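Local coordinates for extracellular ligand-binding receptor (Desulfohalobium retbaense DSM 5692, PDB 5ERE), which binds 2-oxo-4-methylpentanoic acid in a periplasmic-binding-protein region and cytosine in a Cache-type sensor region, and probably serves as a signalling receptor, at residues A[49-54]-A[75-80]; A[145-148]-A[153-156]; A[424-429]-A[434-439]. One frame throughout, in Å; residues are numbered along the deposited sequence.

Contact 1 (A[49-54]-A[75-80])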
# COMPACT_ATOMS: atom_id res chain seq x y z
N THR A 49 -33.31 5.18 1.96
CA THR A 49 -33.89 4.72 0.71
C THR A 49 -33.28 3.35 0.35
O THR A 49 -33.97 2.50 -0.22
CB THR A 49 -33.67 5.76 -0.42
OG1 THR A 49 -32.29 6.14 -0.47
CG2 THR A 49 -34.50 7.03 -0.16
N ALA A 50 -32.03 3.11 0.73
CA ALA A 50 -31.39 1.81 0.48
C ALA A 50 -31.90 0.71 1.41
O ALA A 50 -32.02 -0.44 1.00
CB ALA A 50 -29.90 1.92 0.61
N VAL A 51 -32.19 1.07 2.66
CA VAL A 51 -32.69 0.09 3.62
C VAL A 51 -34.10 -0.31 3.18
O VAL A 51 -34.47 -1.50 3.20
CB VAL A 51 -32.66 0.64 5.06
CG1 VAL A 51 -33.46 -0.25 6.04
CG2 VAL A 51 -31.20 0.78 5.52
N GLN A 52 -34.86 0.68 2.71
CA GLN A 52 -36.17 0.45 2.12
C GLN A 52 -36.11 -0.47 0.89
O GLN A 52 -36.91 -1.40 0.79
CB GLN A 52 -36.82 1.78 1.73
CG GLN A 52 -38.30 1.68 1.43
CD GLN A 52 -39.12 1.38 2.66
OE1 GLN A 52 -39.22 2.22 3.56
NE2 GLN A 52 -39.69 0.18 2.73
N ALA A 53 -35.19 -0.22 -0.04
CA ALA A 53 -35.02 -1.14 -1.19
C ALA A 53 -34.74 -2.57 -0.73
O ALA A 53 -35.34 -3.52 -1.23
CB ALA A 53 -33.90 -0.65 -2.12
N PHE A 54 -33.83 -2.73 0.23
CA PHE A 54 -33.55 -4.05 0.77
C PHE A 54 -34.80 -4.72 1.37
O PHE A 54 -35.14 -5.85 0.99
CB PHE A 54 -32.45 -3.97 1.84
CG PHE A 54 -32.20 -5.28 2.54
CD1 PHE A 54 -31.51 -6.30 1.92
CD2 PHE A 54 -32.68 -5.49 3.83
CE1 PHE A 54 -31.29 -7.50 2.57
CE2 PHE A 54 -32.47 -6.68 4.49
CZ PHE A 54 -31.77 -7.69 3.87
N SER A 75 -24.17 -0.24 1.82
CA SER A 75 -23.62 -1.52 2.21
C SER A 75 -23.48 -1.60 3.73
O SER A 75 -23.72 -2.65 4.31
CB SER A 75 -22.27 -1.78 1.52
OG SER A 75 -22.42 -2.07 0.12
N SER A 76 -23.09 -0.51 4.38
CA SER A 76 -22.92 -0.53 5.82
C SER A 76 -24.28 -0.73 6.52
O SER A 76 -24.36 -1.45 7.51
CB SER A 76 -22.23 0.76 6.29
OG SER A 76 -20.83 0.67 6.05
N ALA A 77 -25.34 -0.16 5.96
CA ALA A 77 -26.69 -0.29 6.53
C ALA A 77 -27.30 -1.66 6.25
O ALA A 77 -28.05 -2.19 7.08
CB ALA A 77 -27.58 0.80 5.97
N ILE A 78 -27.03 -2.23 5.08
CA ILE A 78 -27.64 -3.51 4.74
C ILE A 78 -26.92 -4.67 5.46
O ILE A 78 -27.56 -5.66 5.83
CB ILE A 78 -27.65 -3.71 3.20
CG1 ILE A 78 -28.72 -2.78 2.61
CG2 ILE A 78 -27.92 -5.17 2.83
CD1 ILE A 78 -28.69 -2.55 1.09
N HIS A 79 -25.62 -4.52 5.69
CA HIS A 79 -24.78 -5.56 6.30
C HIS A 79 -25.42 -6.27 7.54
O HIS A 79 -25.57 -7.50 7.55
CB HIS A 79 -23.42 -4.95 6.64
CG HIS A 79 -22.61 -5.75 7.61
ND1 HIS A 79 -21.93 -6.89 7.26
CD2 HIS A 79 -22.33 -5.54 8.93
CE1 HIS A 79 -21.28 -7.36 8.30
NE2 HIS A 79 -21.51 -6.56 9.33
N PRO A 80 -25.81 -5.51 8.58
CA PRO A 80 -26.42 -6.18 9.75
C PRO A 80 -27.81 -6.73 9.50
O PRO A 80 -28.21 -7.69 10.15
CB PRO A 80 -26.47 -5.07 10.80
CG PRO A 80 -26.47 -3.80 10.00
CD PRO A 80 -25.59 -4.07 8.82
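Two helices lying on the same face of the five-stranded parallel sheet in the periplasmic-binding-protein fold meet here: Ala50, Val51 and Phe54 of helix 47-60 face Ala77 and Ile78 of helix 72-84. The axes of the two short segments approach to 9.3 Å and cross at -40°, with Val51 and Ile78 as the nearest CA pair. Close to this crossing, CG2 of Val51 touches CB of Ala77 at 3.6 Å, a methyl-to-methyl contact between small side chains. One turn further along, Phe54 holds its ring anti to the backbone N (chi1 174°), which carries it across the groove to the other helix. Ile78 CG2 then sits over the ring face, 4.3 Å from the Phe54 centroid and 27° off the normal, a CH-pi contact. The other branch of Ile78 runs back along the base of Phe54, its CG1 lying 4.0 Å from Phe54 CB. It ends with CD1 3.9 Å from Ala50 O, a carbonyl already bonded to Phe54 N. Ile7 of strand 3-8 touches both Phe54 and Ile78, while Leu81 touches Val51 and Phe54. No hydrogen bond joins the two segments. The polar groups of Ser75 and His79 bind elsewhere, Ser75 OG to Ser94 of the keto-acid pocket, and the two segments are held here by apolar contacts, methyl on methyl and methyl over ring face.

Contact 2 (A[145-148]-A[153-156])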
# COMPACT_ATOMS: atom_id res chain seq x y z
N MSE A 145 -9.34 9.51 8.29
CA MSE A 145 -8.08 8.80 8.02
C MSE A 145 -6.97 9.77 7.73
O MSE A 145 -5.85 9.61 8.21
CB MSE A 145 -8.21 7.89 6.82
CG MSE A 145 -9.10 6.71 7.04
SE MSE A 145 -8.16 5.16 7.75
CE MSE A 145 -9.71 3.98 7.66
N LEU A 146 -7.29 10.74 6.90
CA LEU A 146 -6.32 11.70 6.48
C LEU A 146 -5.91 12.57 7.68
O LEU A 146 -4.73 12.89 7.84
CB LEU A 146 -6.88 12.53 5.33
CG LEU A 146 -6.85 11.81 3.98
CD1 LEU A 146 -7.69 12.55 2.95
CD2 LEU A 146 -5.41 11.67 3.50
N GLU A 147 -6.88 12.88 8.53
CA GLU A 147 -6.62 13.66 9.74
C GLU A 147 -5.72 12.94 10.72
O GLU A 147 -4.88 13.56 11.38
CB GLU A 147 -7.93 14.01 10.43
CG GLU A 147 -8.65 15.18 9.81
CD GLU A 147 -9.98 15.44 10.46
OE1 GLU A 147 -10.42 14.59 11.28
OE2 GLU A 147 -10.58 16.48 10.15
N ASP A 148 -5.88 11.62 10.83
CA ASP A 148 -5.05 10.83 11.73
C ASP A 148 -3.63 10.71 11.22
O ASP A 148 -2.67 10.66 12.00
CB ASP A 148 -5.64 9.44 11.91
CG ASP A 148 -6.91 9.45 12.74
OD1 ASP A 148 -7.49 10.55 12.93
OD2 ASP A 148 -7.32 8.37 13.21
N GLN A 153 -0.51 18.72 8.72
CA GLN A 153 -0.62 19.19 7.34
C GLN A 153 -2.07 19.47 6.90
O GLN A 153 -2.29 20.25 5.97
CB GLN A 153 0.02 18.17 6.39
CG GLN A 153 1.53 18.02 6.51
CD GLN A 153 1.98 17.29 7.77
OE1 GLN A 153 1.18 16.62 8.46
NE2 GLN A 153 3.27 17.41 8.08
N VAL A 154 -3.04 18.84 7.56
CA VAL A 154 -4.43 18.99 7.16
C VAL A 154 -4.99 20.30 7.73
O VAL A 154 -5.18 20.43 8.94
CB VAL A 154 -5.29 17.78 7.63
CG1 VAL A 154 -6.78 18.08 7.48
CG2 VAL A 154 -4.93 16.49 6.83
N VAL A 155 -5.23 21.26 6.83
CA VAL A 155 -5.59 22.63 7.23
C VAL A 155 -7.08 22.95 7.05
O VAL A 155 -7.54 24.05 7.38
CB VAL A 155 -4.74 23.66 6.43
CG1 VAL A 155 -3.26 23.37 6.59
CG2 VAL A 155 -5.11 23.70 4.93
N ALA A 156 -7.84 21.99 6.53
CA ALA A 156 -9.25 22.18 6.24
C ALA A 156 -9.91 20.85 5.85
O ALA A 156 -9.33 20.09 5.09
CB ALA A 156 -9.43 23.19 5.12
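Helix 137-149 and strand 154-160 come together where the chain turns back, with the CA atoms of Glu147 and Val154 6.3 Å apart. These elements are the second and third members of a beta-alpha-beta crossover that starts with strand 129-134, part of the periplasmic-binding-protein fold. Strand 154-160 runs parallel to strand 129-134, and backbone hydrogen bonds tie Gln153 and Val155 to Ile129, and Ala156 to Val131. Between these residues Val154 points its side chain toward the helix and takes part in both residue contacts between the segments. With chi1 at 168°, its CG1 stands anti to the backbone N and CG2 anti to the carbonyl carbon, which sends one methyl toward Glu147 and the other toward the Leu146 carbonyl. CG1 meets the aliphatic part of Glu147, 4.2 Å from CG. The Glu147 chain, extended beyond CG, passes Val154 at about a right angle, and its carboxylate runs on past the valine. Leu146 offers the valine chiefly its backbone; CB comes no nearer than 4.7 Å to Val154 CG2. Its isobutyl group packs instead on Gln116 and Leu123 of helix 112-123 and on Val131 of the first strand. No hydrogen bond spans the two segments. The closest approach is made by a methyl group and a helix carbonyl: Val154 CG2 lies 3.7 Å from Leu146 O and 4.1 Å from Leu146 C.

Contact 3 (A[424-429]-A[434-439]). With CYT (6-aminopyrimidin-2(1H)-one), chain C.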
# COMPACT_ATOMS: atom_id res chain seq x y z
N SER A 424 29.81 -4.06 7.28
CA SER A 424 30.17 -5.32 6.63
C SER A 424 29.32 -5.59 5.38
O SER A 424 28.24 -5.02 5.20
CB SER A 424 30.04 -6.51 7.60
OG SER A 424 28.68 -6.87 7.80
N GLN A 425 29.83 -6.47 4.53
CA GLN A 425 29.02 -7.16 3.54
C GLN A 425 28.08 -8.09 4.30
O GLN A 425 28.30 -8.33 5.46
CB GLN A 425 29.90 -8.00 2.60
CG GLN A 425 31.02 -7.29 1.91
CD GLN A 425 30.54 -6.24 0.90
OE1 GLN A 425 29.38 -6.26 0.46
NE2 GLN A 425 31.43 -5.32 0.55
N ALA A 426 27.07 -8.64 3.63
CA ALA A 426 26.17 -9.63 4.24
C ALA A 426 26.85 -10.99 4.36
O ALA A 426 27.03 -11.68 3.36
CB ALA A 426 24.90 -9.73 3.43
N ILE A 427 27.28 -11.36 5.56
CA ILE A 427 28.10 -12.55 5.76
C ILE A 427 27.48 -13.34 6.90
O ILE A 427 26.65 -12.83 7.64
CB ILE A 427 29.59 -12.21 6.09
CG1 ILE A 427 29.68 -11.34 7.38
CG2 ILE A 427 30.30 -11.50 4.90
CD1 ILE A 427 31.11 -11.12 7.91
N LYS A 428 27.89 -14.60 7.03
CA LYS A 428 27.39 -15.47 8.10
C LYS A 428 28.00 -15.04 9.45
O LYS A 428 29.21 -14.93 9.62
CB LYS A 428 27.71 -16.94 7.80
CG LYS A 428 27.17 -17.95 8.83
CD LYS A 428 25.65 -18.17 8.74
CE LYS A 428 25.17 -19.24 9.73
NZ LYS A 428 25.59 -20.63 9.36
N MSE A 429 27.12 -14.75 10.40
CA MSE A 429 27.54 -14.30 11.71
C MSE A 429 27.56 -15.49 12.70
O MSE A 429 26.86 -16.47 12.46
CB MSE A 429 26.59 -13.20 12.19
CG MSE A 429 26.50 -12.01 11.24
SE MSE A 429 28.17 -10.98 11.26
CE MSE A 429 27.74 -9.71 9.80
N VAL A 434 22.93 -14.97 8.05
CA VAL A 434 23.62 -14.03 7.16
C VAL A 434 23.13 -12.62 7.53
O VAL A 434 21.94 -12.31 7.36
CB VAL A 434 23.33 -14.33 5.70
CG1 VAL A 434 24.03 -13.39 4.78
CG2 VAL A 434 23.77 -15.76 5.39
N GLY A 435 24.03 -11.80 8.04
CA GLY A 435 23.64 -10.47 8.47
C GLY A 435 24.65 -9.41 8.09
O GLY A 435 25.62 -9.67 7.38
N ILE A 436 24.41 -8.21 8.61
CA ILE A 436 25.23 -7.02 8.34
C ILE A 436 25.59 -6.32 9.67
O ILE A 436 24.70 -6.09 10.49
CB ILE A 436 24.51 -6.02 7.41
CG1 ILE A 436 24.34 -6.63 6.02
CG2 ILE A 436 25.30 -4.69 7.30
CD1 ILE A 436 23.33 -5.90 5.15
N ASP A 437 26.90 -6.13 9.86
CA ASP A 437 27.56 -5.60 11.06
C ASP A 437 28.07 -4.17 10.83
O ASP A 437 28.78 -3.92 9.85
CB ASP A 437 28.74 -6.54 11.41
CG ASP A 437 29.46 -6.13 12.71
OD1 ASP A 437 28.87 -5.47 13.57
OD2 ASP A 437 30.65 -6.50 12.87
N LEU A 438 27.71 -3.23 11.71
CA LEU A 438 28.30 -1.89 11.69
C LEU A 438 29.20 -1.74 12.89
O LEU A 438 28.74 -1.90 14.04
CB LEU A 438 27.20 -0.82 11.69
CG LEU A 438 27.59 0.66 11.83
CD1 LEU A 438 28.58 1.10 10.81
CD2 LEU A 438 26.34 1.50 11.73
N GLU A 439 30.48 -1.46 12.65
CA GLU A 439 31.46 -1.34 13.75
C GLU A 439 32.21 -0.02 13.77
O GLU A 439 32.59 0.51 12.72
CB GLU A 439 32.50 -2.45 13.69
CG GLU A 439 31.91 -3.87 13.71
CD GLU A 439 32.54 -4.81 14.76
OE1 GLU A 439 33.32 -4.36 15.63
OE2 GLU A 439 32.22 -6.03 14.72
N3 CYT C . 28.62 -11.22 15.30
C4 CYT C . 28.56 -9.99 15.81
N1 CYT C . 30.41 -10.54 13.88
C2 CYT C . 29.53 -11.53 14.33
O2 CYT C . 29.57 -12.67 13.81
N4 CYT C . 27.64 -9.74 16.78
C5 CYT C . 29.46 -8.95 15.36
C6 CYT C . 30.36 -9.27 14.41
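A chi1 of 76° sets Ser424 OG between its own backbone N and carbonyl carbon, where it meets Asp437 N, while a bend at chi2 (-70°) folds Met429, present as selenomethionine, back over Gly435. Asp437 N donates to Ser424 OG at 2.8 Å, almost straight at 175°. The same hydroxyl donates to Gln425 O at 2.8 Å, from a position tilted out of that carbonyl plane. Ser424 N completes the clasp through a 2.8 Å bond to Asp437 O, in the carbonyl plane. Without the hydroxyl, as with an alanine here, Asp437 N and Gln425 O would probably lose the partner they share, and one of the two bonds joining Ser424 to Asp437 would go. Further along, Ile427 and Gly435 form an antiparallel hydrogen-bonded pair, with Ile427 N to Gly435 O at 3.0 Å and Gly435 N to Ile427 O at 2.8 Å. Gly435 O also receives the CA-H of Ala426, whose CB packs against Val434 and Ile436. Met429 CE lies 3.2 Å from Gly435 O, and Met429 SE is 3.4 Å from O2 of the bound cytosine. Asp437 brings OD2 to 3.2 Å from cytosine C6; Ser454 bonds OD1 and Gln411 bonds OD2, fixing the carboxylate's rotation. Cytosine is itself hydrogen-bonded to Gln409, Val430 and Glu431, the last two in the turn between the segments. Strands 427-428 and 434-443 thus form a beta hairpin that lines the ligand pocket of a Cache-type sensor domain.

The three contacts follow one another along the chain without touching. Contacts 1 and 2 share the periplasmic-binding-protein region, lie at different sheets, and have centres about 30 Å apart, with nearest atoms about 12 Å apart. Neither lines the keto-acid pocket: the side chains of Ala50 and Leu146 stay about 11 and 14 Å from the bound 2-oxo-4-methylpentanoic acid. Contact 3 differs in standing directly at a ligand, the cytosine of the sensor region. Its centre is about 58 Å from that of contact 1, on the opposite side of the chain's centre, and about 41 Å from that of contact 2. The keto acid and the cytosine sit in different family regions of one elongated chain.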